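Local coordinates for hypothetical protein AQ_1575 (Aquifex aeolicus, PDB 1LFP), which probably binds DNA and may act as a cytoplasmic regulator of transcription, at residues 156-161 / 188-193; 150-155 / 171-176. All coordinates share one frame; numbering follows the deposited sequence.

Both contacts belong to one βαββαβ unit of ferredoxin-like topology, an antiparallel four-stranded sheet with two helices packed on it, and both use helix 149-159. Contact 2 is core: this helix presses a leucine onto strand 170-175, with all the touching residues buried. Contact 1 lies at the surface, where the end of the same helix meets the turn that follows helix 180-188. Both join their segments through apolar groups without a direct hydrogen bond, but contact 1 adds a carboxylate over a methyl and two glycine-ended helices. Their centres are about 7 Å apart, and Lys155 of contact 2 reaches the backbone of contact 1.

Contact 1 of 2, residues 156-161 / 188-193; sequences AIEVGA and EKLGVP
Ala156 O takes backbone N-H groups from three residues: Val159, which touches Leu190 across the contact, Gly160 and Ala161. The bond from Ala161 N is 3.1 Å long, while those from the other two are weak. Together with Gly160 N to Ile157 O, also weak, the Ala161 bond makes a Schellman motif that ends helix 149-159, with Gly160 at positive phi as the C-prime residue. A second Schellman motif ends helix 180-188, where Gly191 takes the same place; Gly191 N lies 2.9 Å from Glu188 O and closes a type I turn. Two helices on one face of the ferredoxin-like sheet thus finish near each other, and Leu190 crosses between them. Its CD1 methyl does all the touching. CG stands anti to the carbonyl carbon (chi1 -52°), an arrangement that sends the side chain out of the turn toward helix 149-159. There CD1 rests 3.8 Å from Val159 CG2, the two side chains sliding past each other in opposite directions. Val159 also touches Val183, Asn186 and Leu187, so this residue at the end of helix 149-159 also packs on the side of helix 180-188. Glu158 approaches Leu190 from the opposite direction on a fully extended chain, its CG anti to the backbone N (chi1 180°). Its carboxylate turns a flat face to the methyl: CD lies 3.9 Å from Leu190 CD1, and both oxygens are almost as near. This is van der Waals contact at the protein surface. The polar tie comes from one turn earlier in the helix, where Lys155 NZ reaches the carbonyl of the same leucine and probably donates to Leu190 O.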
loop_
_atom_site.group_PDB
_atom_site.type_symbol
_atom_site.label_atom_id
_atom_site.label_comp_id
_atom_site.label_asym_id
_atom_site.label_seq_id
_atom_site.Cartn_x
_atom_site.Cartn_y
_atom_site.Cartn_z
ATOM N N ALA A 156 -17.240 3.984 -11.048
ATOM C CA ALA A 156 -17.026 3.305 -9.763
ATOM C C ALA A 156 -18.373 2.797 -9.243
ATOM O O ALA A 156 -18.496 1.637 -8.808
ATOM C CB ALA A 156 -16.383 4.253 -8.759
ATOM N N ILE A 157 -19.383 3.653 -9.323
ATOM C CA ILE A 157 -20.735 3.301 -8.883
ATOM C C ILE A 157 -21.289 2.204 -9.776
ATOM O O ILE A 157 -21.909 1.231 -9.305
ATOM C CB ILE A 157 -21.668 4.527 -8.955
ATOM C CG1 ILE A 157 -21.253 5.546 -7.898
ATOM C CG2 ILE A 157 -23.121 4.116 -8.749
ATOM C CD1 ILE A 157 -21.894 6.889 -8.099
ATOM N N GLU A 158 -21.061 2.342 -11.080
ATOM C CA GLU A 158 -21.551 1.380 -12.036
ATOM C C GLU A 158 -21.018 -0.017 -11.756
ATOM O O GLU A 158 -21.750 -0.992 -11.905
ATOM C CB GLU A 158 -21.165 1.835 -13.465
ATOM C CG GLU A 158 -21.609 0.915 -14.553
ATOM C CD GLU A 158 -21.244 1.428 -15.949
ATOM O OE1 GLU A 158 -21.498 0.694 -16.920
ATOM O OE2 GLU A 158 -20.702 2.551 -16.070
ATOM N N VAL A 159 -19.756 -0.127 -11.322
ATOM C CA VAL A 159 -19.182 -1.452 -11.070
ATOM C C VAL A 159 -19.572 -1.928 -9.669
ATOM O O VAL A 159 -19.464 -3.109 -9.344
ATOM C CB VAL A 159 -17.631 -1.423 -11.176
ATOM C CG1 VAL A 159 -17.063 -2.772 -10.789
ATOM C CG2 VAL A 159 -17.215 -1.084 -12.614
ATOM N N GLY A 160 -19.999 -0.994 -8.836
ATOM C CA GLY A 160 -20.439 -1.374 -7.495
ATOM C C GLY A 160 -19.452 -1.283 -6.348
ATOM O O GLY A 160 -19.443 -2.159 -5.475
ATOM N N ALA A 161 -18.677 -0.204 -6.299
ATOM C CA ALA A 161 -17.673 0.005 -5.244
ATOM C C ALA A 161 -18.173 0.280 -3.827
ATOM O O ALA A 161 -19.322 0.662 -3.596
ATOM C CB ALA A 161 -16.725 1.120 -5.653
ATOM N N GLU A 188 -11.488 -2.191 -15.845
ATOM C CA GLU A 188 -10.672 -2.106 -17.057
ATOM C C GLU A 188 -11.543 -2.418 -18.279
ATOM O O GLU A 188 -11.311 -1.862 -19.345
ATOM C CB GLU A 188 -9.431 -3.013 -16.983
ATOM C CG GLU A 188 -9.581 -4.366 -16.355
ATOM C CD GLU A 188 -8.258 -4.889 -15.779
ATOM O OE1 GLU A 188 -8.112 -6.119 -15.630
ATOM O OE2 GLU A 188 -7.361 -4.081 -15.461
ATOM N N LYS A 189 -12.533 -3.296 -18.109
ATOM C CA LYS A 189 -13.460 -3.673 -19.187
ATOM C C LYS A 189 -14.304 -2.472 -19.635
ATOM O O LYS A 189 -14.935 -2.518 -20.698
ATOM C CB LYS A 189 -14.355 -4.812 -18.704
ATOM C CG LYS A 189 -15.220 -5.448 -19.760
ATOM C CD LYS A 189 -15.054 -6.954 -19.737
ATOM C CE LYS A 189 -15.305 -7.535 -18.343
ATOM N NZ LYS A 189 -15.166 -9.027 -18.314
ATOM N N LEU A 190 -14.316 -1.411 -18.824
ATOM C CA LEU A 190 -15.019 -0.164 -19.133
ATOM C C LEU A 190 -14.045 0.933 -19.535
ATOM O O LEU A 190 -14.415 2.102 -19.616
ATOM C CB LEU A 190 -15.840 0.332 -17.944
ATOM C CG LEU A 190 -16.773 -0.720 -17.380
ATOM C CD1 LEU A 190 -17.605 -0.063 -16.273
ATOM C CD2 LEU A 190 -17.654 -1.318 -18.458
ATOM N N GLY A 191 -12.785 0.563 -19.755
ATOM C CA GLY A 191 -11.796 1.541 -20.194
ATOM C C GLY A 191 -10.971 2.287 -19.162
ATOM O O GLY A 191 -10.109 3.099 -19.508
ATOM N N VAL A 192 -11.217 2.015 -17.885
ATOM C CA VAL A 192 -10.498 2.685 -16.809
ATOM C C VAL A 192 -9.108 2.098 -16.566
ATOM O O VAL A 192 -8.983 0.896 -16.338
ATOM C CB VAL A 192 -11.285 2.581 -15.475
ATOM C CG1 VAL A 192 -10.589 3.455 -14.392
ATOM C CG2 VAL A 192 -12.723 3.006 -15.665
ATOM N N PRO A 193 -8.049 2.926 -16.648
ATOM C CA PRO A 193 -6.687 2.434 -16.412
ATOM C C PRO A 193 -6.459 2.180 -14.913
ATOM O O PRO A 193 -6.903 2.965 -14.074
ATOM C CB PRO A 193 -5.819 3.564 -16.935
ATOM C CG PRO A 193 -6.635 4.771 -16.650
ATOM C CD PRO A 193 -8.045 4.351 -17.008
#

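Contact 2 of 2, residues 150-155 / 171-176; sequences EELLEK and HIIYTV
Leu152 brings helix 149-159 down onto His171 and Ile173 of strand 170-175, a helix-on-sheet contact in the ferredoxin-like βαββαβ unit. One residue before it, Glu151 does not touch the strand: its OE2 is hydrogen-bonded to Ser148 OG, while OE1 faces Lys155, one turn on. Leu152 itself puts CG anti to the backbone N (chi1 -177°), and its two methyls then reach different strand residues. CD2 lies obliquely against the His171 imidazole and beside its CB, although the spacing there is too short to be reliable. CD1 is 4.4 Å from Ile173 CD1, a loose apolar contact, and also packs on Val192. The histidine ring is held through ND1, next to CG, which is hydrogen-bonded to Gly167 N, and Val142 of the neighbouring strand touches both Leu152 and His171. Leu153 touches Val164 of the edge strand 163-165. Lys155 completes the helical turn with an extended chain, and its ammonium group forms a salt bridge with Glu151, NZ standing 3.0 Å from OE1 and above the carboxylate plane.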
loop_
_atom_site.group_PDB
_atom_site.type_symbol
_atom_site.label_atom_id
_atom_site.label_comp_id
_atom_site.label_asym_id
_atom_site.label_seq_id
_atom_site.Cartn_x
_atom_site.Cartn_y
_atom_site.Cartn_z
ATOM N N GLU A 150 -15.826 13.166 -12.951
ATOM C CA GLU A 150 -17.174 12.744 -13.305
ATOM C C GLU A 150 -17.319 11.334 -13.868
ATOM O O GLU A 150 -18.080 10.525 -13.339
ATOM C CB GLU A 150 -17.787 13.736 -14.291
ATOM C CG GLU A 150 -19.276 13.513 -14.526
ATOM C CD GLU A 150 -19.835 14.380 -15.638
ATOM O OE1 GLU A 150 -21.058 14.318 -15.884
ATOM O OE2 GLU A 150 -19.053 15.119 -16.267
ATOM N N GLU A 151 -16.603 11.057 -14.956
ATOM C CA GLU A 151 -16.665 9.755 -15.612
ATOM C C GLU A 151 -16.294 8.634 -14.666
ATOM O O GLU A 151 -16.959 7.598 -14.616
ATOM C CB GLU A 151 -15.722 9.732 -16.818
ATOM C CG GLU A 151 -15.281 8.343 -17.220
ATOM C CD GLU A 151 -13.809 8.289 -17.603
ATOM O OE1 GLU A 151 -13.196 7.211 -17.434
ATOM O OE2 GLU A 151 -13.267 9.315 -18.073
ATOM N N LEU A 152 -15.228 8.849 -13.915
ATOM C CA LEU A 152 -14.762 7.852 -12.991
ATOM C C LEU A 152 -15.719 7.629 -11.830
ATOM O O LEU A 152 -15.955 6.487 -11.418
ATOM C CB LEU A 152 -13.408 8.244 -12.441
ATOM C CG LEU A 152 -12.916 7.125 -11.535
ATOM C CD1 LEU A 152 -12.274 6.034 -12.388
ATOM C CD2 LEU A 152 -11.958 7.680 -10.517
ATOM N N LEU A 153 -16.252 8.726 -11.292
ATOM C CA LEU A 153 -17.182 8.638 -10.178
ATOM C C LEU A 153 -18.347 7.764 -10.633
ATOM O O LEU A 153 -18.791 6.894 -9.892
ATOM C CB LEU A 153 -17.659 10.047 -9.773
ATOM C CG LEU A 153 -17.306 10.649 -8.389
ATOM C CD1 LEU A 153 -16.077 10.022 -7.770
ATOM C CD2 LEU A 153 -17.104 12.141 -8.548
ATOM N N GLU A 154 -18.812 7.957 -11.867
ATOM C CA GLU A 154 -19.926 7.162 -12.365
ATOM C C GLU A 154 -19.527 5.698 -12.544
ATOM O O GLU A 154 -20.246 4.787 -12.130
ATOM C CB GLU A 154 -20.452 7.705 -13.702
ATOM C CG GLU A 154 -19.638 7.269 -14.918
ATOM C CD GLU A 154 -20.435 7.260 -16.211
ATOM O OE1 GLU A 154 -19.872 6.836 -17.251
ATOM O OE2 GLU A 154 -21.617 7.673 -16.182
ATOM N N LYS A 155 -18.375 5.456 -13.166
ATOM C CA LYS A 155 -17.960 4.085 -13.365
ATOM C C LYS A 155 -17.766 3.321 -12.070
ATOM O O LYS A 155 -18.094 2.136 -11.992
ATOM C CB LYS A 155 -16.704 4.045 -14.224
ATOM C CG LYS A 155 -17.027 4.279 -15.693
ATOM C CD LYS A 155 -15.791 4.304 -16.569
ATOM C CE LYS A 155 -16.120 4.862 -17.935
ATOM N NZ LYS A 155 -14.881 5.048 -18.752
ATOM N N HIS A 171 -7.134 8.765 -8.163
ATOM C CA HIS A 171 -8.462 8.555 -7.631
ATOM C C HIS A 171 -8.345 7.226 -6.929
ATOM O O HIS A 171 -7.605 6.361 -7.364
ATOM C CB HIS A 171 -9.474 8.519 -8.772
ATOM C CG HIS A 171 -9.555 9.805 -9.544
ATOM N ND1 HIS A 171 -9.677 11.035 -8.930
ATOM C CD2 HIS A 171 -9.596 10.044 -10.877
ATOM C CE1 HIS A 171 -9.797 11.973 -9.854
ATOM N NE2 HIS A 171 -9.753 11.399 -11.045
ATOM N N ILE A 172 -9.041 7.083 -5.811
ATOM C CA ILE A 172 -8.988 5.866 -5.044
ATOM C C ILE A 172 -10.340 5.195 -4.966
ATOM O O ILE A 172 -11.344 5.827 -4.652
ATOM C CB ILE A 172 -8.525 6.158 -3.621
ATOM C CG1 ILE A 172 -7.072 6.630 -3.650
ATOM C CG2 ILE A 172 -8.743 4.941 -2.747
ATOM C CD1 ILE A 172 -6.603 7.221 -2.323
ATOM N N ILE A 173 -10.352 3.887 -5.199
ATOM C CA ILE A 173 -11.584 3.130 -5.148
ATOM C C ILE A 173 -11.405 1.998 -4.171
ATOM O O ILE A 173 -10.419 1.264 -4.251
ATOM C CB ILE A 173 -11.925 2.554 -6.534
ATOM C CG1 ILE A 173 -12.314 3.705 -7.468
ATOM C CG2 ILE A 173 -13.084 1.529 -6.422
ATOM C CD1 ILE A 173 -12.436 3.301 -8.935
ATOM N N TYR A 174 -12.335 1.876 -3.221
ATOM C CA TYR A 174 -12.254 0.791 -2.260
ATOM C C TYR A 174 -13.277 -0.247 -2.592
ATOM O O TYR A 174 -14.369 0.084 -3.059
ATOM C CB TYR A 174 -12.550 1.273 -0.847
ATOM C CG TYR A 174 -11.443 2.046 -0.238
ATOM C CD1 TYR A 174 -10.410 1.388 0.416
ATOM C CD2 TYR A 174 -11.428 3.427 -0.269
ATOM C CE1 TYR A 174 -9.407 2.069 1.021
ATOM C CE2 TYR A 174 -10.406 4.138 0.354
ATOM C CZ TYR A 174 -9.402 3.445 1.000
ATOM O OH TYR A 174 -8.404 4.112 1.664
ATOM N N THR A 175 -12.950 -1.501 -2.302
ATOM C CA THR A 175 -13.877 -2.590 -2.598
ATOM C C THR A 175 -13.927 -3.585 -1.446
ATOM O O THR A 175 -13.140 -3.481 -0.504
ATOM C CB THR A 175 -13.418 -3.388 -3.845
ATOM O OG1 THR A 175 -12.426 -4.351 -3.470
ATOM C CG2 THR A 175 -12.805 -2.441 -4.889
ATOM N N VAL A 176 -14.871 -4.529 -1.535
ATOM C CA VAL A 176 -15.011 -5.625 -0.564
ATOM C C VAL A 176 -13.721 -6.367 -0.870
ATOM O O VAL A 176 -13.419 -6.634 -2.042
ATOM C CB VAL A 176 -16.258 -6.505 -0.925
ATOM C CG1 VAL A 176 -16.179 -7.864 -0.250
ATOM C CG2 VAL A 176 -17.521 -5.763 -0.522
#